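Local coordinates for protein putative oxidoreductase (Thermus thermophilus, PDB 2ISM) that is a putative oxidoreductase of a beta-propeller dehydrogenase family, with six four-stranded blades and a bound calcium ion, at residues 105-110 / 146-151; 84-87 / 91-94; 95-100 / 134-139. One frame throughout, in Å; residues are numbered along the deposited sequence.

Contact 1 (105-110 / 146-151)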
ATOM      1  N   ASN B 105      35.901   2.022   8.038  1.00  8.59           N
ATOM      2  CA  ASN B 105      34.620   2.422   7.473  1.00  9.65           C
ATOM      3  C   ASN B 105      34.339   3.843   7.963  1.00 10.91           C
ATOM      4  O   ASN B 105      34.845   4.269   9.004  1.00 11.67           O
ATOM      5  CB  ASN B 105      33.497   1.467   7.910  1.00 10.61           C
ATOM      6  CG  ASN B 105      33.495   0.161   7.117  1.00 11.33           C
ATOM      7  OD1 ASN B 105      33.710  -0.926   7.664  1.00 13.08           O
ATOM      8  ND2 ASN B 105      33.251   0.268   5.824  1.00  7.20           N
ATOM      9  N   GLN B 106      33.550   4.584   7.200  1.00  9.13           N
ATOM     10  CA  GLN B 106      33.228   5.952   7.564  1.00  8.92           C
ATOM     11  C   GLN B 106      31.962   6.395   6.867  1.00  9.80           C
ATOM     12  O   GLN B 106      31.526   5.785   5.894  1.00 11.35           O
ATOM     13  CB  GLN B 106      34.363   6.895   7.146  1.00 11.52           C
ATOM     14  CG  GLN B 106      34.777   6.732   5.694  1.00 14.35           C
ATOM     15  CD  GLN B 106      35.769   7.785   5.225  1.00 15.66           C
ATOM     16  OE1 GLN B 106      36.704   8.151   5.941  1.00 21.07           O
ATOM     17  NE2 GLN B 106      35.578   8.260   4.005  1.00 13.04           N
ATOM     18  N   VAL B 107      31.375   7.461   7.389  1.00  8.52           N
ATOM     19  CA  VAL B 107      30.196   8.049   6.793  1.00 10.11           C
ATOM     20  C   VAL B 107      30.704   9.370   6.258  1.00 10.97           C
ATOM     21  O   VAL B 107      31.309  10.150   6.993  1.00 12.87           O
ATOM     22  CB  VAL B 107      29.091   8.336   7.824  1.00 10.34           C
ATOM     23  CG1 VAL B 107      27.969   9.121   7.153  1.00  8.88           C
ATOM     24  CG2 VAL B 107      28.544   7.027   8.390  1.00  9.49           C
ATOM     25  N   VAL B 108      30.491   9.606   4.973  1.00 10.75           N
ATOM     26  CA  VAL B 108      30.926  10.847   4.361  1.00 11.55           C
ATOM     27  C   VAL B 108      29.699  11.588   3.862  1.00 13.65           C
ATOM     28  O   VAL B 108      28.591  11.054   3.861  1.00 12.66           O
ATOM     29  CB  VAL B 108      31.894  10.598   3.178  1.00 11.82           C
ATOM     30  CG1 VAL B 108      33.173   9.955   3.686  1.00 17.42           C
ATOM     31  CG2 VAL B 108      31.231   9.710   2.127  1.00 14.92           C
ATOM     32  N   ARG B 109      29.911  12.825   3.447  1.00 13.19           N
ATOM     33  CA  ARG B 109      28.844  13.663   2.944  1.00 14.62           C
ATOM     34  C   ARG B 109      29.331  14.301   1.644  1.00 12.87           C
ATOM     35  O   ARG B 109      30.469  14.758   1.572  1.00 13.57           O
ATOM     36  CB  ARG B 109      28.533  14.741   3.986  1.00 19.14           C
ATOM     37  CG  ARG B 109      27.343  15.597   3.681  1.00 26.87           C
ATOM     38  CD  ARG B 109      26.960  16.447   4.885  1.00 24.28           C
ATOM     39  NE  ARG B 109      27.745  17.671   5.026  1.00 20.93           N
ATOM     40  CZ  ARG B 109      27.458  18.627   5.906  1.00 24.94           C
ATOM     41  NH1 ARG B 109      26.413  18.485   6.712  1.00 16.90           N
ATOM     42  NH2 ARG B 109      28.198  19.727   5.974  1.00 23.85           N
ATOM     43  N   LEU B 110      28.480  14.312   0.621  1.00 11.44           N
ATOM     44  CA  LEU B 110      28.822  14.920  -0.663  1.00 15.67           C
ATOM     45  C   LEU B 110      27.951  16.155  -0.871  1.00 16.33           C
ATOM     46  O   LEU B 110      26.803  16.191  -0.425  1.00 15.29           O
ATOM     47  CB  LEU B 110      28.561  13.955  -1.827  1.00 14.48           C
ATOM     48  CG  LEU B 110      29.207  12.571  -1.872  1.00 20.25           C
ATOM     49  CD1 LEU B 110      29.059  12.012  -3.281  1.00 26.71           C
ATOM     50  CD2 LEU B 110      30.672  12.659  -1.502  1.00 29.43           C
ATOM     51  N   GLY B 146      14.720  12.995  12.647  1.00 16.06           N
ATOM     52  CA  GLY B 146      15.667  13.791  11.884  1.00 15.21           C
ATOM     53  C   GLY B 146      17.126  13.458  12.148  1.00 15.81           C
ATOM     54  O   GLY B 146      18.022  14.159  11.676  1.00 14.65           O
ATOM     55  N   MET B 147      17.374  12.389  12.898  1.00 13.56           N
ATOM     56  CA  MET B 147      18.741  11.996  13.217  1.00 10.93           C
ATOM     57  C   MET B 147      19.262  10.928  12.266  1.00 12.70           C
ATOM     58  O   MET B 147      18.486  10.188  11.664  1.00 10.31           O
ATOM     59  CB  MET B 147      18.819  11.493  14.662  1.00 10.12           C
ATOM     60  CG  MET B 147      18.322  12.524  15.673  1.00 11.08           C
ATOM     61  SD  MET B 147      19.313  14.042  15.639  1.00 23.23           S
ATOM     62  CE  MET B 147      19.730  14.201  17.292  1.00 22.23           C
ATOM     63  N   LEU B 148      20.582  10.853  12.143  1.00  9.61           N
ATOM     64  CA  LEU B 148      21.220   9.879  11.261  1.00 11.81           C
ATOM     65  C   LEU B 148      21.545   8.576  11.982  1.00 12.72           C
ATOM     66  O   LEU B 148      22.326   8.559  12.931  1.00 13.35           O
ATOM     67  CB  LEU B 148      22.507  10.469  10.676  1.00 11.67           C
ATOM     68  CG  LEU B 148      23.346   9.509   9.821  1.00 16.04           C
ATOM     69  CD1 LEU B 148      22.528   9.017   8.641  1.00 13.40           C
ATOM     70  CD2 LEU B 148      24.607  10.220   9.341  1.00 15.02           C
ATOM     71  N   TYR B 149      20.943   7.485  11.520  1.00 12.54           N
ATOM     72  CA  TYR B 149      21.171   6.170  12.103  1.00 12.00           C
ATOM     73  C   TYR B 149      22.137   5.406  11.209  1.00 10.12           C
ATOM     74  O   TYR B 149      22.000   5.421   9.986  1.00  7.12           O
ATOM     75  CB  TYR B 149      19.846   5.414  12.231  1.00 10.78           C
ATOM     76  CG  TYR B 149      18.940   5.972  13.305  1.00 10.56           C
ATOM     77  CD1 TYR B 149      18.736   5.280  14.497  1.00 11.71           C
ATOM     78  CD2 TYR B 149      18.287   7.195  13.131  1.00  8.76           C
ATOM     79  CE1 TYR B 149      17.899   5.789  15.495  1.00 13.79           C
ATOM     80  CE2 TYR B 149      17.447   7.713  14.121  1.00 10.04           C
ATOM     81  CZ  TYR B 149      17.256   7.003  15.298  1.00 13.79           C
ATOM     82  OH  TYR B 149      16.414   7.489  16.277  1.00 17.63           O
ATOM     83  N   VAL B 150      23.099   4.732  11.835  1.00 11.19           N
ATOM     84  CA  VAL B 150      24.136   3.990  11.113  1.00 13.17           C
ATOM     85  C   VAL B 150      24.342   2.589  11.678  1.00  8.19           C
ATOM     86  O   VAL B 150      24.555   2.440  12.879  1.00 11.34           O
ATOM     87  CB  VAL B 150      25.490   4.729  11.229  1.00 11.89           C
ATOM     88  CG1 VAL B 150      26.536   4.063  10.345  1.00 11.61           C
ATOM     89  CG2 VAL B 150      25.307   6.205  10.873  1.00 10.13           C
ATOM     90  N   THR B 151      24.291   1.562  10.827  1.00 10.25           N
ATOM     91  CA  THR B 151      24.523   0.206  11.310  1.00  9.57           C
ATOM     92  C   THR B 151      25.976  -0.155  11.014  1.00 10.99           C
ATOM     93  O   THR B 151      26.528   0.263   9.996  1.00  9.44           O
ATOM     94  CB  THR B 151      23.587  -0.845  10.637  1.00 12.40           C
ATOM     95  OG1 THR B 151      23.958  -1.031   9.266  1.00 10.64           O
ATOM     96  CG2 THR B 151      22.137  -0.393  10.706  1.00  6.29           C
TER
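Val107 meets Val150 and Leu148 where two neighbouring blades of a six-bladed beta-propeller pack face against face. Val107 lies on strand 104-112, the third of its blade, and the other two lie on strand 148-151, the second strand of the next blade. The strands belong to different sheets, and the CA atoms of Val107 and Val150 stand 8.5 Å apart, so the interface is made by side chains alone. Val107 has about half of the buried surface and points toward strand 148-151. With CG1 anti to the backbone N (chi1 172°) and CG2 anti to the carbonyl carbon, CG1 is placed at Leu148 and CG2 at Val150. Val107 CG2 meets Val150 tip to tip, 4.1 Å from Val150 CG1 and 4.2 Å from Val150 CG2, so it sits against both methyls of that valine. Tyr95, on the second strand of the Val107 blade, also packs against Val150. Two residues before Val150 on the same strand, Leu148 also points toward Val107 and passes alongside it, the two side chains running in opposite directions. Between Leu148 and Val150, Tyr149 makes edge-to-face contacts with Tyr197 and Trp209. A polar link joins the same blades nearby: Arg109, salt-bridged within its own blade to Asp120, also bridges to Glu177. Leu148 touches Val107 through one branch, its CD2 lying 4.2 Å from Val107 CG1.

Contact 2 (84-87 / 91-94)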
ATOM      1  N   PRO B  84      17.960  15.323   5.538  1.00 14.49           N
ATOM      2  CA  PRO B  84      16.523  15.515   5.772  1.00 16.38           C
ATOM      3  C   PRO B  84      15.935  16.762   5.106  1.00 21.01           C
ATOM      4  O   PRO B  84      14.768  16.766   4.709  1.00 20.08           O
ATOM      5  CB  PRO B  84      16.431  15.576   7.295  1.00 18.98           C
ATOM      6  CG  PRO B  84      17.505  14.637   7.716  1.00 17.88           C
ATOM      7  CD  PRO B  84      18.657  15.031   6.801  1.00 10.23           C
ATOM      8  N   ARG B  85      16.739  17.816   4.991  1.00 21.02           N
ATOM      9  CA  ARG B  85      16.284  19.063   4.376  1.00 21.92           C
ATOM     10  C   ARG B  85      16.840  19.274   2.967  1.00 20.36           C
ATOM     11  O   ARG B  85      17.022  20.406   2.517  1.00 22.36           O
ATOM     12  CB  ARG B  85      16.650  20.252   5.271  1.00 23.28           C
ATOM     13  CG  ARG B  85      16.030  20.170   6.663  1.00 29.22           C
ATOM     14  CD  ARG B  85      16.089  21.498   7.405  1.00 34.52           C
ATOM     15  NE  ARG B  85      17.451  21.920   7.721  1.00 38.02           N
ATOM     16  CZ  ARG B  85      18.268  21.264   8.542  1.00 41.96           C
ATOM     17  NH1 ARG B  85      17.864  20.148   9.133  1.00 42.08           N
ATOM     18  NH2 ARG B  85      19.486  21.732   8.779  1.00 35.45           N
ATOM     19  N   PHE B  86      17.106  18.173   2.277  1.00 19.63           N
ATOM     20  CA  PHE B  86      17.620  18.201   0.907  1.00 19.65           C
ATOM     21  C   PHE B  86      16.519  18.790   0.019  1.00 23.16           C
ATOM     22  O   PHE B  86      15.348  18.457   0.185  1.00 21.02           O
ATOM     23  CB  PHE B  86      17.933  16.764   0.473  1.00 20.35           C
ATOM     24  CG  PHE B  86      18.581  16.654  -0.873  1.00 19.14           C
ATOM     25  CD1 PHE B  86      19.966  16.731  -1.003  1.00 24.02           C
ATOM     26  CD2 PHE B  86      17.812  16.457  -2.014  1.00 22.45           C
ATOM     27  CE1 PHE B  86      20.576  16.609  -2.252  1.00 18.31           C
ATOM     28  CE2 PHE B  86      18.412  16.336  -3.269  1.00 20.64           C
ATOM     29  CZ  PHE B  86      19.798  16.412  -3.386  1.00 18.14           C
ATOM     30  N   PRO B  87      16.870  19.664  -0.951  1.00 21.91           N
ATOM     31  CA  PRO B  87      18.201  20.171  -1.294  1.00 25.58           C
ATOM     32  C   PRO B  87      18.618  21.489  -0.627  1.00 26.90           C
ATOM     33  O   PRO B  87      19.704  21.999  -0.911  1.00 26.72           O
ATOM     34  CB  PRO B  87      18.114  20.301  -2.811  1.00 24.66           C
ATOM     35  CG  PRO B  87      16.728  20.809  -2.993  1.00 23.45           C
ATOM     36  CD  PRO B  87      15.912  19.954  -2.029  1.00 25.19           C
ATOM     37  N   TYR B  91      23.130  17.960   0.488  1.00 15.53           N
ATOM     38  CA  TYR B  91      24.054  16.996   1.059  1.00 15.84           C
ATOM     39  C   TYR B  91      23.511  15.586   0.862  1.00 17.25           C
ATOM     40  O   TYR B  91      22.337  15.310   1.113  1.00 14.95           O
ATOM     41  CB  TYR B  91      24.482  17.193   2.514  1.00 16.05           C
ATOM     42  CG  TYR B  91      25.163  18.525   2.751  1.00 21.83           C
ATOM     43  CD1 TYR B  91      26.420  18.791   2.206  1.00 22.51           C
ATOM     44  CD2 TYR B  91      24.536  19.531   3.489  1.00 22.94           C
ATOM     45  CE1 TYR B  91      27.037  20.028   2.388  1.00 23.79           C
ATOM     46  CE2 TYR B  91      25.145  20.775   3.676  1.00 24.65           C
ATOM     47  CZ  TYR B  91      26.394  21.015   3.122  1.00 26.77           C
ATOM     48  OH  TYR B  91      26.995  22.240   3.290  1.00 26.34           O
ATOM     49  N   VAL B  92      24.388  14.704   0.395  1.00 13.46           N
ATOM     50  CA  VAL B  92      24.064  13.301   0.183  1.00 13.95           C
ATOM     51  C   VAL B  92      25.028  12.538   1.090  1.00 14.80           C
ATOM     52  O   VAL B  92      26.247  12.726   1.014  1.00 13.31           O
ATOM     53  CB  VAL B  92      24.303  12.864  -1.283  1.00 12.26           C
ATOM     54  CG1 VAL B  92      24.069  11.363  -1.425  1.00 15.41           C
ATOM     55  CG2 VAL B  92      23.367  13.626  -2.216  1.00 17.32           C
ATOM     56  N   TYR B  93      24.485  11.692   1.959  1.00 11.09           N
ATOM     57  CA  TYR B  93      25.320  10.928   2.875  1.00  9.01           C
ATOM     58  C   TYR B  93      25.592   9.544   2.320  1.00 11.45           C
ATOM     59  O   TYR B  93      24.742   8.954   1.654  1.00 12.06           O
ATOM     60  CB  TYR B  93      24.650  10.829   4.247  1.00  9.99           C
ATOM     61  CG  TYR B  93      24.595  12.160   4.972  1.00 12.37           C
ATOM     62  CD1 TYR B  93      25.424  12.416   6.067  1.00  9.54           C
ATOM     63  CD2 TYR B  93      23.737  13.172   4.543  1.00 15.47           C
ATOM     64  CE1 TYR B  93      25.399  13.641   6.717  1.00  9.68           C
ATOM     65  CE2 TYR B  93      23.703  14.409   5.186  1.00 13.17           C
ATOM     66  CZ  TYR B  93      24.537  14.635   6.271  1.00 14.53           C
ATOM     67  OH  TYR B  93      24.518  15.860   6.902  1.00 18.41           O
ATOM     68  N   ALA B  94      26.787   9.037   2.586  1.00  9.27           N
ATOM     69  CA  ALA B  94      27.166   7.716   2.111  1.00  9.82           C
ATOM     70  C   ALA B  94      28.082   7.044   3.113  1.00  9.49           C
ATOM     71  O   ALA B  94      28.899   7.705   3.757  1.00 10.95           O
ATOM     72  CB  ALA B  94      27.864   7.828   0.760  1.00 10.62           C
TER
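Phe86 leans its ring against the backbone of Tyr91 and the side chain of Val92, within the loop that joins strands 77-82 and 92-98, the first two strands of a propeller blade. With CG anti to the backbone N (chi1 -175°), the Phe86 ring swings across to the second segment. It approaches obliquely: CD1 lies 3.5 Å from Tyr91 O and 3.7 Å from Tyr91 N, beside the peptide groups rather than the phenol. The neighbouring ring atom, Phe86 CE1, reaches 4.1 Å from Val92 CG2, the methyl beside that valine's backbone N. The Tyr91 side chain points away from the loop and packs on Arg109 in a cation-pi contact. One face of the Phe86 ring is taken by the next residue, Pro87, whose CB stands 3.9 Å above the ring centre. A cis peptide bond precedes Pro87, the geometry that lets a proline fold back over the aromatic before it. His112 meets the ring edge-to-face, and Leu39 and Pro40 of the preceding blade also touch it. The contact thus combines apolar packing on Val92 with ring C-H groups close to the Tyr91 backbone, without hydrogen bonds of its own; the backbone bond of Tyr91 with His83 supplies directional pairing.

Contact 3 (95-100 / 134-139)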
ATOM      1  N   TYR B  95      27.927   5.728   3.241  1.00  7.64           N
ATOM      2  CA  TYR B  95      28.734   4.908   4.141  1.00  9.35           C
ATOM      3  C   TYR B  95      29.712   4.165   3.240  1.00  8.22           C
ATOM      4  O   TYR B  95      29.285   3.511   2.288  1.00  9.43           O
ATOM      5  CB  TYR B  95      27.838   3.893   4.864  1.00  9.02           C
ATOM      6  CG  TYR B  95      28.529   3.038   5.914  1.00 10.30           C
ATOM      7  CD1 TYR B  95      28.243   3.206   7.271  1.00 12.09           C
ATOM      8  CD2 TYR B  95      29.433   2.038   5.551  1.00  8.64           C
ATOM      9  CE1 TYR B  95      28.837   2.396   8.244  1.00 12.58           C
ATOM     10  CE2 TYR B  95      30.040   1.221   6.519  1.00  6.02           C
ATOM     11  CZ  TYR B  95      29.734   1.406   7.861  1.00 10.39           C
ATOM     12  OH  TYR B  95      30.307   0.608   8.826  1.00 13.20           O
ATOM     13  N   ARG B  96      31.011   4.258   3.519  1.00  9.20           N
ATOM     14  CA  ARG B  96      31.982   3.561   2.679  1.00  9.26           C
ATOM     15  C   ARG B  96      33.189   3.017   3.435  1.00 11.06           C
ATOM     16  O   ARG B  96      33.567   3.530   4.493  1.00 10.44           O
ATOM     17  CB  ARG B  96      32.501   4.490   1.567  1.00  9.78           C
ATOM     18  CG  ARG B  96      33.375   5.632   2.090  1.00 10.76           C
ATOM     19  CD  ARG B  96      34.177   6.299   0.978  1.00 17.60           C
ATOM     20  NE  ARG B  96      34.923   7.453   1.476  1.00 13.07           N
ATOM     21  CZ  ARG B  96      35.751   8.191   0.741  1.00 20.52           C
ATOM     22  NH1 ARG B  96      35.952   7.897  -0.538  1.00 16.25           N
ATOM     23  NH2 ARG B  96      36.366   9.236   1.284  1.00 16.63           N
ATOM     24  N   THR B  97      33.788   1.971   2.870  1.00 12.65           N
ATOM     25  CA  THR B  97      34.990   1.376   3.431  1.00 11.54           C
ATOM     26  C   THR B  97      36.107   2.032   2.618  1.00 14.29           C
ATOM     27  O   THR B  97      36.090   1.987   1.384  1.00 13.69           O
ATOM     28  CB  THR B  97      35.040  -0.150   3.191  1.00 15.45           C
ATOM     29  OG1 THR B  97      33.769  -0.733   3.507  1.00 11.40           O
ATOM     30  CG2 THR B  97      36.111  -0.789   4.075  1.00 12.44           C
ATOM     31  N   VAL B  98      37.065   2.658   3.295  1.00 16.04           N
ATOM     32  CA  VAL B  98      38.159   3.315   2.590  1.00 16.28           C
ATOM     33  C   VAL B  98      39.506   2.759   3.054  1.00 18.18           C
ATOM     34  O   VAL B  98      39.636   2.299   4.192  1.00 12.81           O
ATOM     35  CB  VAL B  98      38.109   4.857   2.805  1.00 18.01           C
ATOM     36  CG1 VAL B  98      38.556   5.215   4.211  1.00 15.19           C
ATOM     37  CG2 VAL B  98      38.970   5.555   1.762  1.00 28.27           C
ATOM     38  N   ALA B  99      40.501   2.794   2.169  1.00 14.72           N
ATOM     39  CA  ALA B  99      41.831   2.281   2.488  1.00 18.45           C
ATOM     40  C   ALA B  99      42.899   3.369   2.576  1.00 19.71           C
ATOM     41  O   ALA B  99      43.918   3.191   3.248  1.00 18.04           O
ATOM     42  CB  ALA B  99      42.244   1.235   1.450  1.00 20.51           C
ATOM     43  N   GLU B 100      42.667   4.494   1.905  1.00 20.76           N
ATOM     44  CA  GLU B 100      43.626   5.597   1.909  1.00 26.05           C
ATOM     45  C   GLU B 100      43.876   6.190   3.294  1.00 25.40           C
ATOM     46  O   GLU B 100      42.977   6.765   3.909  1.00 23.08           O
ATOM     47  CB  GLU B 100      43.163   6.704   0.958  1.00 36.40           C
ATOM     48  CG  GLU B 100      43.404   6.419  -0.515  1.00 50.39           C
ATOM     49  CD  GLU B 100      44.879   6.270  -0.845  1.00 62.49           C
ATOM     50  OE1 GLU B 100      45.698   7.018  -0.266  1.00 67.94           O
ATOM     51  OE2 GLU B 100      45.219   5.414  -1.691  1.00 68.87           O
ATOM     52  N   LEU B 134      34.827  -8.333   5.636  1.00 11.58           N
ATOM     53  CA  LEU B 134      33.577  -8.933   6.091  1.00 10.83           C
ATOM     54  C   LEU B 134      32.997  -8.193   7.291  1.00 12.76           C
ATOM     55  O   LEU B 134      33.724  -7.552   8.051  1.00 10.88           O
ATOM     56  CB  LEU B 134      33.802 -10.399   6.459  1.00 10.13           C
ATOM     57  CG  LEU B 134      34.489 -11.264   5.395  1.00 15.30           C
ATOM     58  CD1 LEU B 134      34.626 -12.687   5.918  1.00 17.57           C
ATOM     59  CD2 LEU B 134      33.687 -11.246   4.108  1.00 15.08           C
ATOM     60  N   HIS B 135      31.680  -8.294   7.447  1.00 10.38           N
ATOM     61  CA  HIS B 135      30.959  -7.666   8.551  1.00  9.96           C
ATOM     62  C   HIS B 135      31.235  -6.179   8.728  1.00 12.89           C
ATOM     63  O   HIS B 135      31.702  -5.742   9.786  1.00 12.91           O
ATOM     64  CB  HIS B 135      31.246  -8.399   9.865  1.00 11.22           C
ATOM     65  CG  HIS B 135      30.787  -9.826   9.876  1.00 15.21           C
ATOM     66  ND1 HIS B 135      30.777 -10.594  11.023  1.00 19.51           N
ATOM     67  CD2 HIS B 135      30.349 -10.632   8.880  1.00 15.50           C
ATOM     68  CE1 HIS B 135      30.355 -11.812  10.730  1.00 20.65           C
ATOM     69  NE2 HIS B 135      30.089 -11.863   9.437  1.00 20.92           N
ATOM     70  N   SER B 136      30.931  -5.403   7.692  1.00 10.98           N
ATOM     71  CA  SER B 136      31.124  -3.958   7.729  1.00 11.14           C
ATOM     72  C   SER B 136      29.820  -3.192   7.956  1.00 12.14           C
ATOM     73  O   SER B 136      29.830  -1.965   7.998  1.00 11.72           O
ATOM     74  CB  SER B 136      31.770  -3.472   6.427  1.00 13.87           C
ATOM     75  OG  SER B 136      33.170  -3.694   6.438  1.00 17.09           O
ATOM     76  N   GLY B 137      28.705  -3.906   8.107  1.00 12.90           N
ATOM     77  CA  GLY B 137      27.425  -3.231   8.306  1.00 11.63           C
ATOM     78  C   GLY B 137      27.181  -2.325   7.116  1.00  9.62           C
ATOM     79  O   GLY B 137      27.243  -2.790   5.978  1.00 10.15           O
ATOM     80  N   GLY B 138      26.877  -1.050   7.359  1.00  9.16           N
ATOM     81  CA  GLY B 138      26.718  -0.129   6.247  1.00  8.06           C
ATOM     82  C   GLY B 138      25.408   0.560   5.923  1.00 10.35           C
ATOM     83  O   GLY B 138      25.399   1.451   5.075  1.00 13.42           O
ATOM     84  N   ARG B 139      24.313   0.175   6.570  1.00 10.12           N
ATOM     85  CA  ARG B 139      23.023   0.795   6.283  1.00  8.04           C
ATOM     86  C   ARG B 139      22.887   2.119   7.033  1.00  8.01           C
ATOM     87  O   ARG B 139      23.161   2.196   8.231  1.00  9.18           O
ATOM     88  CB  ARG B 139      21.885  -0.154   6.688  1.00  6.31           C
ATOM     89  CG  ARG B 139      20.490   0.310   6.281  1.00  8.86           C
ATOM     90  CD  ARG B 139      20.326   0.315   4.766  1.00 10.74           C
ATOM     91  NE  ARG B 139      20.540  -1.009   4.186  1.00  8.08           N
ATOM     92  CZ  ARG B 139      20.669  -1.237   2.881  1.00 11.43           C
ATOM     93  NH1 ARG B 139      20.604  -0.230   2.028  1.00 10.86           N
ATOM     94  NH2 ARG B 139      20.882  -2.469   2.426  1.00  9.47           N
TER
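Tyr95 and Ser136 are joined by the hydrogen bond of this contact: Tyr95 OH gives its proton to Ser136 O at 2.7 Å, though the geometry makes the bond weak. The carbonyl oxygen lies oblique to the ring, not squarely over its face. A CH-pi contact adds to the hold. Gly138 CA sits over the ring of Tyr95, 3.4 Å from the centroid and only 7° off the ring normal. The ring gets there because CG is anti to the backbone N (chi1 -176°), turning one face onto Gly138. Near the base of the same side chain, Tyr95 CB lies 3.5 Å from Gly138 O. The loop links two blades of the six-bladed propeller, leading from the outermost strand 117-127 of one to strand 140-142 of the next, and Tyr95 belongs to the earlier blade. At the backbone angles of Gly138 (phi 116°) a CB would be pressed against the carbonyl oxygen of Gly137, so the position suits a residue without a side chain. The hydroxyls of Thr97 and Ser136 only come near each other: Thr97 OG1 and Ser136 OG stand 4.2 Å apart, too far to bond, and each has another partner, Gly76 N for Thr97 and Ser75 OG for Ser136.

Overall arrangement
All three contacts involve the blade containing strands 77-82, 92-98, 104-112 and 117-127. Contact 2 is internal to its first turn, while contacts 1 and 3 tie it to the following blade. Strand 92-98 serves contacts 2 and 3, whose centres are about 19 Å apart, and its pairing with strand 104-112 brings in contact 1, centred about 10 Å from contact 2 and 11 Å from contact 3. A probable hydrogen bond from Val108 N to Ala94 O, 2.8 Å, joins contacts 1 and 2. Two more, Arg96 N to Gln106 O and, in the next blade, Thr151 N to Arg139 O, both 2.9 Å, join contacts 1 and 3. The calcium ligands Glu233 and Tyr243 lie outside all three contacts.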